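Local structure of gluconate kinase (Lactobacillus acidophilus, 3LL3) at residues V11-T16 against A45-K50; Y135-L140 against Q152-I157; I161-R164 against K168-T171; M175-G180 against F281-D286; G341-P346 against I377-D382. The protein probably phosphorylates a sugar or sugar acid with ATP, as a carbohydrate kinase of the FGGY family, and binds D-xylulose and ATP. All blocks are in the same frame, centred on the assembly; numbering follows the deposited sequence.

Interaction 1 of 5, residues V11-T16 against A45-K50; sequences VGTTAT and AEEDPK
Thr13 and Glu47 mark the closest approach of the two backbones, and even there their CA atoms stay 8.1 Å apart. Residues 11-16 fold back tightly between strands 4-11 and 15-22, while 45-50 run from the short strand 46-47 into helix 49-65. Asp48 caps that helix at its N-cap position. Its OD1 accepts from Lys50 N at 2.8 Å, with the N-H arriving from above the carboxylate plane.

The gap between the backbones is bridged by one side chain. Glu47 holds CG between its backbone N and carbonyl carbon (chi1 38°) and extends beyond it, which carries the carboxylate to the turn. OE2 comes to 3.5 Å from Thr14 N, and OE1 sits 3.9 Å from Thr13 CA. The Thr13 side chain crosses Glu47 at about a right angle, its CG2 4.1 Å from OE1. Tyr35 OH, from outside both segments, is hydrogen-bonded to Gly12 O and to Thr16 OG1.

With bound ATP about 7 Å from the Thr14 side chain and D-xylulose about 6 Å from that of Thr13, the hairpin turn is consistent with the first phosphate loop of the actin-like ATPase fold.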
# COMPACT_ATOMS: atom_id res chain seq x y z
N VAL A 11 13.27 -25.10 -25.41
CA VAL A 11 13.51 -25.89 -24.22
C VAL A 11 13.35 -25.01 -22.99
O VAL A 11 14.32 -24.40 -22.50
CB VAL A 11 14.91 -26.58 -24.25
CG1 VAL A 11 15.04 -27.58 -23.13
CG2 VAL A 11 15.11 -27.28 -25.60
N GLY A 12 12.12 -24.93 -22.49
CA GLY A 12 11.83 -24.06 -21.37
C GLY A 12 11.91 -24.77 -20.05
O GLY A 12 12.11 -25.98 -19.99
N THR A 13 11.79 -24.02 -18.96
CA THR A 13 11.59 -24.64 -17.67
C THR A 13 10.17 -25.21 -17.69
O THR A 13 9.29 -24.67 -18.38
CB THR A 13 11.76 -23.63 -16.53
OG1 THR A 13 11.08 -22.41 -16.87
CG2 THR A 13 13.24 -23.30 -16.32
N THR A 14 9.94 -26.31 -16.98
CA THR A 14 8.64 -26.99 -16.96
C THR A 14 8.16 -27.66 -18.26
O THR A 14 7.41 -28.62 -18.20
CB THR A 14 7.49 -26.11 -16.40
OG1 THR A 14 7.14 -25.10 -17.35
CG2 THR A 14 7.91 -25.43 -15.11
N ALA A 15 8.58 -27.17 -19.43
CA ALA A 15 8.20 -27.85 -20.67
C ALA A 15 8.99 -27.42 -21.89
O ALA A 15 9.46 -26.30 -21.98
CB ALA A 15 6.69 -27.70 -20.94
N THR A 16 9.12 -28.34 -22.83
CA THR A 16 9.68 -28.03 -24.14
C THR A 16 8.54 -28.01 -25.15
O THR A 16 7.60 -28.80 -25.05
CB THR A 16 10.70 -29.11 -24.58
OG1 THR A 16 11.85 -29.06 -23.74
CG2 THR A 16 11.12 -28.92 -26.05
N ALA A 45 15.52 -25.37 -7.30
CA ALA A 45 14.84 -25.35 -8.58
C ALA A 45 15.68 -26.08 -9.62
O ALA A 45 16.47 -25.46 -10.34
CB ALA A 45 14.57 -23.92 -9.01
N GLU A 46 15.51 -27.40 -9.69
CA GLU A 46 16.30 -28.25 -10.58
C GLU A 46 15.37 -29.04 -11.48
O GLU A 46 14.19 -29.22 -11.17
CB GLU A 46 17.16 -29.24 -9.77
CG GLU A 46 18.13 -28.60 -8.79
CD GLU A 46 18.96 -29.63 -8.04
OE1 GLU A 46 18.75 -30.85 -8.24
OE2 GLU A 46 19.83 -29.23 -7.24
N GLU A 47 15.89 -29.52 -12.60
CA GLU A 47 15.15 -30.50 -13.37
C GLU A 47 16.09 -31.58 -13.88
O GLU A 47 17.31 -31.36 -13.98
CB GLU A 47 14.34 -29.85 -14.50
CG GLU A 47 15.02 -28.68 -15.19
CD GLU A 47 14.04 -27.77 -15.93
OE1 GLU A 47 14.43 -27.20 -16.97
OE2 GLU A 47 12.88 -27.61 -15.48
N ASP A 48 15.52 -32.74 -14.16
CA ASP A 48 16.30 -33.91 -14.59
C ASP A 48 16.59 -33.84 -16.09
O ASP A 48 15.68 -33.92 -16.92
CB ASP A 48 15.53 -35.19 -14.24
CG ASP A 48 16.33 -36.46 -14.54
OD1 ASP A 48 17.32 -36.41 -15.30
OD2 ASP A 48 15.94 -37.53 -14.01
N PRO A 49 17.88 -33.67 -16.45
CA PRO A 49 18.28 -33.56 -17.85
C PRO A 49 17.83 -34.78 -18.67
O PRO A 49 17.50 -34.61 -19.84
CB PRO A 49 19.80 -33.48 -17.78
CG PRO A 49 20.07 -32.90 -16.46
CD PRO A 49 19.03 -33.49 -15.55
N LYS A 50 17.82 -35.96 -18.06
CA LYS A 50 17.34 -37.18 -18.74
C LYS A 50 15.85 -37.09 -19.14
O LYS A 50 15.48 -37.48 -20.26
CB LYS A 50 17.59 -38.42 -17.88
CG LYS A 50 19.05 -38.80 -17.76
CD LYS A 50 19.27 -39.90 -16.74
CE LYS A 50 20.59 -40.60 -16.98
NZ LYS A 50 20.63 -41.21 -18.34

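Interaction 2 of 5, residues Y135-L140 against Q152-I157; sequences YKLLWL and QKWIGI
Right beside Leu137, which packs on Trp154, the ammonium NZ of Lys136 is gripped by four carbonyl oxygens, those of His81, Ile97, Thr98 and Met131. They hold this stretch of helix 133-143 against the end of strand 96-97 and the neighbouring loops.

The contact itself is made by Leu137 and Leu140, one helical turn apart, on the indole of Trp154. Leu137 lays its CD2 methyl over one face of the ring system. CD2 stands 3.5 Å from the centroid of the five-membered ring, only 16° off its normal, a well-formed CH-pi contact, and 3.4 Å from Trp154 CD2. Leu140 meets the far end of the indole at a slant, CD1 lying 3.8 Å from Trp154 CH2. Trp154 can reach the helix because its CG is anti to the carbonyl carbon (chi1 -72°).

Trp154 belongs to strand 153-155, which pairs antiparallel with strand 84-86; a classic beta bulge, Gln152 and Lys153 opposite Leu86, interrupts that pairing. Helix and sheet are thus joined by dispersion and CH-pi attraction, which depend on close fit rather than on charge.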
# COMPACT_ATOMS: atom_id res chain seq x y z
N TYR A 135 28.04 -17.79 -10.28
CA TYR A 135 27.76 -17.78 -8.83
C TYR A 135 27.41 -19.16 -8.31
O TYR A 135 27.76 -19.53 -7.19
CB TYR A 135 26.63 -16.79 -8.51
CG TYR A 135 27.01 -15.37 -8.79
CD1 TYR A 135 28.03 -14.77 -8.08
CD2 TYR A 135 26.35 -14.62 -9.76
CE1 TYR A 135 28.41 -13.46 -8.31
CE2 TYR A 135 26.72 -13.31 -10.02
CZ TYR A 135 27.75 -12.74 -9.28
OH TYR A 135 28.15 -11.44 -9.50
N LYS A 136 26.74 -19.94 -9.14
CA LYS A 136 26.43 -21.32 -8.79
C LYS A 136 27.69 -22.17 -8.69
O LYS A 136 27.78 -23.05 -7.84
CB LYS A 136 25.46 -21.93 -9.80
CG LYS A 136 24.08 -21.25 -9.79
CD LYS A 136 23.17 -21.81 -10.88
CE LYS A 136 21.82 -21.09 -10.93
NZ LYS A 136 21.20 -21.30 -12.27
N LEU A 137 28.65 -21.92 -9.58
CA LEU A 137 29.92 -22.66 -9.60
C LEU A 137 30.76 -22.32 -8.37
O LEU A 137 31.35 -23.20 -7.75
CB LEU A 137 30.72 -22.35 -10.87
CG LEU A 137 30.18 -22.93 -12.17
CD1 LEU A 137 30.86 -22.28 -13.37
CD2 LEU A 137 30.38 -24.45 -12.17
N LEU A 138 30.80 -21.03 -8.03
CA LEU A 138 31.45 -20.57 -6.82
C LEU A 138 30.84 -21.22 -5.58
O LEU A 138 31.57 -21.64 -4.67
CB LEU A 138 31.36 -19.05 -6.73
CG LEU A 138 32.23 -18.28 -7.71
CD1 LEU A 138 31.94 -16.80 -7.59
CD2 LEU A 138 33.70 -18.56 -7.42
N TRP A 139 29.51 -21.29 -5.54
CA TRP A 139 28.83 -21.95 -4.43
C TRP A 139 29.17 -23.44 -4.38
O TRP A 139 29.48 -23.98 -3.32
CB TRP A 139 27.32 -21.79 -4.54
CG TRP A 139 26.59 -22.35 -3.34
CD1 TRP A 139 26.40 -21.74 -2.13
CD2 TRP A 139 25.94 -23.63 -3.25
NE1 TRP A 139 25.68 -22.57 -1.29
CE2 TRP A 139 25.39 -23.73 -1.96
CE3 TRP A 139 25.77 -24.69 -4.14
CZ2 TRP A 139 24.68 -24.85 -1.53
CZ3 TRP A 139 25.07 -25.81 -3.71
CH2 TRP A 139 24.53 -25.88 -2.42
N LEU A 140 29.11 -24.10 -5.53
CA LEU A 140 29.43 -25.53 -5.60
C LEU A 140 30.86 -25.82 -5.14
O LEU A 140 31.12 -26.77 -4.40
CB LEU A 140 29.23 -26.06 -7.01
CG LEU A 140 27.77 -26.20 -7.48
CD1 LEU A 140 27.69 -26.37 -8.98
CD2 LEU A 140 27.11 -27.37 -6.78
N GLN A 152 34.23 -32.59 -14.93
CA GLN A 152 35.15 -32.34 -16.04
C GLN A 152 34.52 -31.41 -17.09
O GLN A 152 35.22 -30.87 -17.95
CB GLN A 152 35.55 -33.66 -16.70
CG GLN A 152 36.35 -34.59 -15.76
CD GLN A 152 37.59 -33.93 -15.22
OE1 GLN A 152 38.44 -33.46 -15.98
NE2 GLN A 152 37.70 -33.88 -13.89
N LYS A 153 33.20 -31.26 -17.01
CA LYS A 153 32.48 -30.35 -17.92
C LYS A 153 31.37 -29.64 -17.16
O LYS A 153 30.65 -30.26 -16.37
CB LYS A 153 31.88 -31.11 -19.11
CG LYS A 153 32.92 -31.68 -20.08
CD LYS A 153 33.64 -30.55 -20.80
CE LYS A 153 34.36 -31.02 -22.05
NZ LYS A 153 35.60 -31.73 -21.73
N TRP A 154 31.25 -28.34 -17.40
CA TRP A 154 30.14 -27.57 -16.86
C TRP A 154 29.37 -27.00 -18.04
O TRP A 154 29.92 -26.25 -18.84
CB TRP A 154 30.67 -26.45 -15.97
CG TRP A 154 31.22 -26.95 -14.68
CD1 TRP A 154 32.53 -26.99 -14.30
CD2 TRP A 154 30.47 -27.52 -13.61
NE1 TRP A 154 32.63 -27.53 -13.04
CE2 TRP A 154 31.38 -27.86 -12.59
CE3 TRP A 154 29.10 -27.77 -13.41
CZ2 TRP A 154 30.98 -28.43 -11.39
CZ3 TRP A 154 28.70 -28.33 -12.21
CH2 TRP A 154 29.64 -28.66 -11.22
N ILE A 155 28.10 -27.39 -18.16
CA ILE A 155 27.34 -27.06 -19.36
C ILE A 155 25.93 -26.64 -19.00
O ILE A 155 25.54 -26.68 -17.84
CB ILE A 155 27.25 -28.28 -20.31
CG1 ILE A 155 26.48 -29.41 -19.63
CG2 ILE A 155 28.65 -28.75 -20.75
CD1 ILE A 155 26.49 -30.73 -20.44
N GLY A 156 25.17 -26.25 -20.02
CA GLY A 156 23.76 -25.94 -19.83
C GLY A 156 22.91 -26.99 -20.51
O GLY A 156 23.44 -27.84 -21.24
N ILE A 157 21.61 -26.94 -20.29
CA ILE A 157 20.69 -27.93 -20.85
C ILE A 157 20.71 -27.98 -22.39
O ILE A 157 20.54 -29.04 -22.98
CB ILE A 157 19.24 -27.70 -20.38
CG1 ILE A 157 18.34 -28.84 -20.86
CG2 ILE A 157 18.72 -26.35 -20.90
CD1 ILE A 157 18.60 -30.15 -20.14

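Interaction 3 of 5, residues I161-R164 against K168-T171; sequences IIFR and KLVT
Phe163 and Lys168 lie where the chain leaves helix 157-166 and folds back toward strand 170-172, a tight helix-to-strand connection in the N-terminal domain; their CA atoms are 4.9 Å apart. The strand then pairs in parallel with strand 206-208.

The closest approach is a CA-H...O contact. Phe163 CA stands 3.2 Å from Lys168 O with an angle of 137° at the hydrogen, so the carbonyl that opens the return path leans directly on the helix backbone. The same oxygen also lies at the edge of the Phe163 ring, in its plane, 3.5 Å from CD1. What brings that edge round is the first torsion of Phe163, which sets CG anti to the backbone N (chi1 174°).

Conventional polar bonds come from just outside. Thr166 OG1, at the last residue of the helix, is hydrogen-bonded to both Ile162 O and Lys168 N, tying the helix end to the returning chain. The Lys168 side chain starts out away from the helix, and its NZ is hydrogen-bonded to Phe215 O.

Apolar packing completes the contact. Ile162 and Val170 both rest on Leu235 of strand 232-238, giving helix and strand a common neighbour in the central sheet. Leu169 turns its branched end back to the aromatic residue: CD2 is 3.9 Å from Phe163 CB, and CG is 3.9 Å from Phe163 CD1.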
# COMPACT_ATOMS: atom_id res chain seq x y z
N ILE A 161 21.56 -31.52 -24.35
CA ILE A 161 20.73 -32.10 -25.40
C ILE A 161 21.54 -32.33 -26.66
O ILE A 161 21.56 -33.44 -27.20
CB ILE A 161 19.50 -31.22 -25.72
CG1 ILE A 161 18.57 -31.16 -24.50
CG2 ILE A 161 18.75 -31.77 -26.91
CD1 ILE A 161 17.59 -29.99 -24.51
N ILE A 162 22.20 -31.29 -27.13
CA ILE A 162 22.96 -31.44 -28.36
C ILE A 162 24.08 -32.48 -28.21
O ILE A 162 24.43 -33.17 -29.16
CB ILE A 162 23.49 -30.09 -28.84
CG1 ILE A 162 22.28 -29.23 -29.26
CG2 ILE A 162 24.48 -30.26 -29.99
CD1 ILE A 162 22.61 -27.80 -29.59
N PHE A 163 24.60 -32.60 -27.00
CA PHE A 163 25.68 -33.55 -26.76
C PHE A 163 25.13 -34.97 -26.89
O PHE A 163 25.75 -35.83 -27.51
CB PHE A 163 26.29 -33.34 -25.38
CG PHE A 163 27.32 -34.37 -25.01
CD1 PHE A 163 28.46 -34.53 -25.77
CD2 PHE A 163 27.14 -35.18 -23.90
CE1 PHE A 163 29.42 -35.48 -25.43
CE2 PHE A 163 28.11 -36.14 -23.54
CZ PHE A 163 29.24 -36.29 -24.32
N ARG A 164 23.96 -35.19 -26.31
CA ARG A 164 23.36 -36.51 -26.38
C ARG A 164 23.13 -36.87 -27.85
O ARG A 164 23.36 -38.01 -28.24
CB ARG A 164 22.05 -36.57 -25.59
CG ARG A 164 22.24 -36.53 -24.07
CD ARG A 164 22.74 -37.87 -23.51
NE ARG A 164 21.85 -38.98 -23.85
CZ ARG A 164 20.76 -39.30 -23.16
NH1 ARG A 164 20.41 -38.62 -22.09
NH2 ARG A 164 20.00 -40.32 -23.56
N LYS A 168 28.88 -34.02 -29.50
CA LYS A 168 29.66 -32.78 -29.46
C LYS A 168 29.20 -31.84 -28.33
O LYS A 168 28.02 -31.80 -27.98
CB LYS A 168 29.62 -32.08 -30.83
CG LYS A 168 30.35 -32.87 -31.93
CD LYS A 168 30.37 -32.14 -33.26
CE LYS A 168 31.40 -32.77 -34.21
NZ LYS A 168 30.99 -34.13 -34.68
N LEU A 169 30.15 -31.12 -27.75
CA LEU A 169 29.88 -30.16 -26.70
C LEU A 169 30.16 -28.76 -27.21
O LEU A 169 31.31 -28.32 -27.22
CB LEU A 169 30.76 -30.42 -25.47
CG LEU A 169 30.18 -31.31 -24.37
CD1 LEU A 169 31.13 -31.34 -23.16
CD2 LEU A 169 28.82 -30.81 -23.95
N VAL A 170 29.10 -28.06 -27.62
CA VAL A 170 29.23 -26.73 -28.17
C VAL A 170 28.13 -25.82 -27.62
O VAL A 170 26.98 -26.26 -27.49
CB VAL A 170 29.12 -26.76 -29.69
CG1 VAL A 170 29.29 -25.36 -30.27
CG2 VAL A 170 30.15 -27.73 -30.29
N THR A 171 28.48 -24.59 -27.29
CA THR A 171 27.48 -23.59 -26.92
C THR A 171 27.53 -22.41 -27.90
O THR A 171 28.55 -22.21 -28.57
CB THR A 171 27.67 -23.10 -25.46
OG1 THR A 171 26.53 -22.34 -25.05
CG2 THR A 171 28.94 -22.25 -25.31

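Interaction 4 of 5, residues M175-G180 against F281-D286; sequences MAAGTG and FCYPAD. With XUL (D-xylulose), chain E.
Ala177 packing on Tyr283 and Pro284 is a small, buried, apolar contact between the N-terminal and C-terminal domains, behind the wall of the xylulose pocket, to which Tyr283 belongs. Ala177 follows helix 173-176, and its partners lie on strand 281-284, an outermost strand of the large C-terminal sheet. The Ala177 methyl CB fits between them, 3.5 Å from Tyr283 CB and 3.6 Å from Pro284 CD. Ala177 O approaches the tyrosine ring obliquely, 3.2 Å from its CD1.

Two actin-like domains with the sugar in the cleft between them make up the FGGY kinase fold, and this strand supplies part of the cleft wall. Phe281 and Tyr283, two residues apart, lay their rings face over face, with Tyr283 CE2 3.3 Å above the centre of the Phe281 ring. Phe281 CE2 reaches to 3.4 Å from O1 of the xylulose. Tyr283 OH comes only to 3.7 Å from its O2. With Tyr283 cut back to an alanine, the Phe281 ring would probably lose the ring lying over one of its faces, and a gap would open beside Ala177 O and near the sugar. From the other segment, Gly178 O accepts from His81 ND1, and the opposite nitrogen of that imidazole, NE2, is hydrogen-bonded to the xylulose.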
# COMPACT_ATOMS: atom_id res chain seq x y z
N MSE A 175 24.24 -18.01 -25.49
CA MSE A 175 24.08 -18.86 -24.32
C MSE A 175 25.29 -18.72 -23.38
O MSE A 175 25.14 -18.74 -22.16
CB MSE A 175 23.87 -20.31 -24.74
CG MSE A 175 23.47 -21.22 -23.61
SE MSE A 175 21.74 -20.82 -22.78
CE MSE A 175 20.59 -21.13 -24.35
N ALA A 176 26.48 -18.57 -23.95
CA ALA A 176 27.67 -18.28 -23.16
C ALA A 176 27.46 -16.94 -22.45
O ALA A 176 27.94 -16.72 -21.33
CB ALA A 176 28.90 -18.23 -24.06
N ALA A 177 26.70 -16.05 -23.11
CA ALA A 177 26.38 -14.74 -22.56
C ALA A 177 25.57 -14.82 -21.26
O ALA A 177 25.60 -13.88 -20.48
CB ALA A 177 25.67 -13.85 -23.61
N GLY A 178 24.89 -15.94 -21.03
CA GLY A 178 24.13 -16.13 -19.80
C GLY A 178 24.87 -16.82 -18.64
O GLY A 178 24.26 -17.10 -17.60
N THR A 179 26.16 -17.10 -18.82
CA THR A 179 26.94 -17.78 -17.76
C THR A 179 27.50 -16.82 -16.71
O THR A 179 27.65 -17.20 -15.55
CB THR A 179 28.15 -18.59 -18.31
OG1 THR A 179 29.06 -17.72 -18.97
CG2 THR A 179 27.70 -19.68 -19.28
N GLY A 180 27.82 -15.59 -17.12
CA GLY A 180 28.49 -14.64 -16.25
C GLY A 180 30.00 -14.86 -16.31
O GLY A 180 30.74 -14.37 -15.47
N PHE A 281 20.90 -6.36 -18.00
CA PHE A 281 21.96 -7.23 -18.45
C PHE A 281 22.45 -6.79 -19.82
O PHE A 281 21.74 -6.08 -20.53
CB PHE A 281 21.52 -8.71 -18.46
CG PHE A 281 20.37 -9.02 -19.43
CD1 PHE A 281 20.53 -8.90 -20.81
CD2 PHE A 281 19.15 -9.46 -18.96
CE1 PHE A 281 19.51 -9.22 -21.69
CE2 PHE A 281 18.10 -9.78 -19.83
CZ PHE A 281 18.28 -9.65 -21.20
N CYS A 282 23.65 -7.21 -20.17
CA CYS A 282 24.14 -7.07 -21.54
C CYS A 282 24.73 -8.41 -21.98
O CYS A 282 25.78 -8.82 -21.48
CB CYS A 282 25.17 -5.94 -21.64
SG CYS A 282 26.03 -5.80 -23.25
N TYR A 283 24.01 -9.09 -22.88
CA TYR A 283 24.37 -10.44 -23.34
C TYR A 283 24.74 -10.38 -24.82
O TYR A 283 23.85 -10.20 -25.68
CB TYR A 283 23.21 -11.44 -23.19
CG TYR A 283 22.67 -11.64 -21.78
CD1 TYR A 283 23.48 -11.44 -20.66
CD2 TYR A 283 21.36 -12.08 -21.57
CE1 TYR A 283 22.99 -11.65 -19.38
CE2 TYR A 283 20.86 -12.27 -20.29
CZ TYR A 283 21.68 -12.05 -19.20
OH TYR A 283 21.21 -12.25 -17.92
N PRO A 284 26.03 -10.55 -25.13
CA PRO A 284 26.47 -10.54 -26.54
C PRO A 284 25.75 -11.59 -27.39
O PRO A 284 25.42 -12.67 -26.89
CB PRO A 284 27.97 -10.87 -26.45
CG PRO A 284 28.38 -10.46 -25.08
CD PRO A 284 27.16 -10.64 -24.19
N ALA A 285 25.53 -11.28 -28.67
CA ALA A 285 25.03 -12.25 -29.64
C ALA A 285 26.13 -12.54 -30.68
O ALA A 285 26.28 -13.65 -31.19
CB ALA A 285 23.75 -11.72 -30.31
N ASP A 286 26.89 -11.50 -30.99
CA ASP A 286 28.10 -11.61 -31.81
C ASP A 286 28.81 -10.28 -31.69
O ASP A 286 28.46 -9.46 -30.83
CB ASP A 286 27.77 -11.93 -33.27
CG ASP A 286 26.79 -10.94 -33.87
OD1 ASP A 286 27.12 -9.74 -33.98
OD2 ASP A 286 25.68 -11.37 -34.23
C1 XUL E . 16.70 -13.89 -19.77
C2 XUL E . 16.92 -14.14 -18.27
C3 XUL E . 16.08 -15.21 -17.52
C4 XUL E . 15.28 -16.18 -18.41
C5 XUL E . 16.16 -17.21 -19.14
O1 XUL E . 16.20 -12.59 -19.96
O2 XUL E . 17.73 -13.47 -17.67
O3 XUL E . 15.13 -14.56 -16.70
O4 XUL E . 14.38 -16.87 -17.58
O5 XUL E . 15.43 -18.36 -19.49

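Interaction 5 of 5, residues G341-P346 against I377-D382; sequences GGERAP and IFNLYD. With DXP (1-deoxy-D-xylulose-5-phosphate), chain D; XUL (D-xylulose), chain E.
Pro346 and Glu343 of the loop 341-346 meet Asn379 and Asp382 of helix 365-388. The Pro346 ring, behind a cis peptide, sets CG 3.4 Å from Asp382 CG and crosses that side chain at about a right angle; Asp382 OD2 has its salt bridge with Arg482. Pro346 CD also lies 3.9 Å from Asn379 CG, while the carboxylate of Glu343 and the Asn379 amide approach from opposite directions, their planes 27° apart.

Arg344, next in the loop, points the other way, into the ligand pocket. From CB the chain leaves with CG beside its own backbone N (chi1 -75°), and CG passes 3.7 Å from phosphate oxygen O3P of the deoxyxylulose phosphate. CD lies 3.8 Å from O1P. After a bend at chi3, NE hydrogen-bonds to Asn297 OD1, and at the tip NH1 donates to O3 of D-xylulose, 2.7 Å away and fairly straight at 158°. A methionine in place of Arg344 would probably cost xylulose O3 and Asn297 OD1 the N-H groups given by this side chain, and take the positive charge from beside the phosphate.

Glu343 steadies the loop from within: OE1 accepts from Arg344 N at 2.6 Å with its anti lone pair and also from Asn297 N, and OE2 accepts from Asn298 ND2. A buried carboxylate so bonded is likely to hold the backbone rigid, so that the positive arginine is presented to sugar and phosphate on one side while the proline wedges against the helix on the other.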
# COMPACT_ATOMS: atom_id res chain seq x y z
N GLY A 341 6.66 -10.85 -5.73
CA GLY A 341 7.64 -11.93 -5.56
C GLY A 341 9.10 -11.50 -5.46
O GLY A 341 9.97 -12.17 -6.00
N GLY A 342 9.38 -10.40 -4.77
CA GLY A 342 10.68 -9.77 -4.91
C GLY A 342 10.78 -9.32 -6.36
O GLY A 342 9.83 -9.51 -7.14
N GLU A 343 11.90 -8.73 -6.76
CA GLU A 343 12.00 -8.27 -8.15
C GLU A 343 13.43 -8.29 -8.69
O GLU A 343 14.39 -8.00 -7.96
CB GLU A 343 11.41 -6.85 -8.28
CG GLU A 343 11.30 -6.35 -9.71
CD GLU A 343 10.61 -7.35 -10.63
OE1 GLU A 343 11.26 -8.36 -11.03
OE2 GLU A 343 9.43 -7.12 -10.95
N ARG A 344 13.56 -8.65 -9.96
CA ARG A 344 14.82 -8.48 -10.66
C ARG A 344 14.83 -7.07 -11.26
O ARG A 344 14.77 -6.11 -10.51
CB ARG A 344 15.07 -9.63 -11.66
CG ARG A 344 15.47 -10.92 -10.91
CD ARG A 344 15.57 -12.16 -11.80
NE ARG A 344 14.26 -12.55 -12.30
CZ ARG A 344 14.06 -13.23 -13.43
NH1 ARG A 344 15.09 -13.59 -14.18
NH2 ARG A 344 12.82 -13.52 -13.82
N ALA A 345 14.90 -6.91 -12.58
CA ALA A 345 14.81 -5.55 -13.11
C ALA A 345 13.43 -5.00 -12.79
O ALA A 345 12.47 -5.75 -12.82
CB ALA A 345 15.03 -5.53 -14.62
N PRO A 346 13.34 -3.69 -12.47
CA PRO A 346 14.44 -2.73 -12.42
C PRO A 346 15.14 -2.54 -11.06
O PRO A 346 16.21 -1.95 -11.02
CB PRO A 346 13.76 -1.42 -12.82
CG PRO A 346 12.43 -1.53 -12.12
CD PRO A 346 12.05 -3.02 -12.17
N ILE A 377 2.53 -2.18 -15.33
CA ILE A 377 3.07 -1.54 -16.54
C ILE A 377 4.12 -0.48 -16.21
O ILE A 377 5.12 -0.34 -16.92
CB ILE A 377 1.93 -0.90 -17.36
CG1 ILE A 377 0.92 -1.97 -17.78
CG2 ILE A 377 2.48 -0.18 -18.61
CD1 ILE A 377 -0.25 -1.41 -18.62
N PHE A 378 3.87 0.30 -15.15
CA PHE A 378 4.84 1.30 -14.70
C PHE A 378 6.19 0.63 -14.37
O PHE A 378 7.26 1.15 -14.68
CB PHE A 378 4.34 2.04 -13.44
CG PHE A 378 3.49 3.27 -13.72
CD1 PHE A 378 3.83 4.14 -14.75
CD2 PHE A 378 2.41 3.57 -12.91
CE1 PHE A 378 3.07 5.28 -14.98
CE2 PHE A 378 1.65 4.71 -13.13
CZ PHE A 378 1.98 5.57 -14.16
N ASN A 379 6.13 -0.53 -13.73
CA ASN A 379 7.34 -1.25 -13.34
C ASN A 379 8.14 -1.63 -14.60
O ASN A 379 9.35 -1.44 -14.66
CB ASN A 379 6.93 -2.50 -12.54
CG ASN A 379 8.12 -3.31 -12.05
OD1 ASN A 379 8.11 -4.54 -12.14
ND2 ASN A 379 9.12 -2.64 -11.50
N LEU A 380 7.43 -2.13 -15.61
CA LEU A 380 8.03 -2.45 -16.90
C LEU A 380 8.59 -1.22 -17.59
O LEU A 380 9.61 -1.28 -18.27
CB LEU A 380 6.99 -3.13 -17.81
CG LEU A 380 6.62 -4.58 -17.45
CD1 LEU A 380 5.24 -4.95 -18.00
CD2 LEU A 380 7.67 -5.57 -17.89
N TYR A 381 7.91 -0.09 -17.44
CA TYR A 381 8.38 1.14 -18.07
C TYR A 381 9.60 1.65 -17.34
O TYR A 381 10.48 2.28 -17.93
CB TYR A 381 7.28 2.20 -18.06
CG TYR A 381 7.70 3.53 -18.63
CD1 TYR A 381 8.05 3.66 -19.97
CD2 TYR A 381 7.73 4.65 -17.83
CE1 TYR A 381 8.42 4.90 -20.49
CE2 TYR A 381 8.09 5.88 -18.33
CZ TYR A 381 8.43 6.01 -19.66
OH TYR A 381 8.78 7.25 -20.15
N ASP A 382 9.64 1.39 -16.04
CA ASP A 382 10.78 1.71 -15.18
C ASP A 382 12.02 0.94 -15.70
O ASP A 382 13.10 1.51 -15.88
CB ASP A 382 10.42 1.30 -13.74
CG ASP A 382 11.47 1.73 -12.70
OD1 ASP A 382 12.49 2.33 -13.07
OD2 ASP A 382 11.24 1.48 -11.50
C1 DXP D . 12.97 -15.47 -1.26
C2 DXP D . 11.66 -15.46 -2.11
C3 DXP D . 11.79 -15.86 -3.60
C4 DXP D . 12.84 -14.93 -4.24
C5 DXP D . 12.99 -14.70 -5.76
O2 DXP D . 10.72 -14.84 -1.73
O3 DXP D . 10.56 -16.00 -4.20
O4 DXP D . 12.88 -13.76 -3.50
O5 DXP D . 13.12 -13.37 -6.20
P DXP D . 14.19 -12.77 -7.32
O2P DXP D . 15.60 -12.51 -6.63
O1P DXP D . 14.15 -13.68 -8.64
O3P DXP D . 13.84 -11.44 -7.67
C1 XUL E . 16.70 -13.89 -19.77
C2 XUL E . 16.92 -14.14 -18.27
C3 XUL E . 16.08 -15.21 -17.52
C4 XUL E . 15.28 -16.18 -18.41
C5 XUL E . 16.16 -17.21 -19.14
O1 XUL E . 16.20 -12.59 -19.96
O2 XUL E . 17.73 -13.47 -17.67
O3 XUL E . 15.13 -14.56 -16.70
O4 XUL E . 14.38 -16.87 -17.58
O5 XUL E . 15.43 -18.36 -19.49

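In the fold
Interactions 1 to 5 follow one another along the chain without interleaving. The first three lie in the N-terminal domain, their centres 16 Å from one another, and they touch: Val11 packs on Ile157 and Ile161, and Leu169 rests on Lys153 and Ile155. Strand 153-155 leads straight into helix 157-166, linking interactions 2 and 3; strand 170-172 then leads into helix 173-176 and so to interaction 4, which crosses to the C-terminal domain. Interaction 5 lies wholly in that domain, about 35 Å from interaction 3 between centres. Interactions 4 and 5, with centres 21 Å apart, both reach D-xylulose, so two separate C-terminal elements meet the sugar, which N-terminal residues such as His81 and Asp239 also bind.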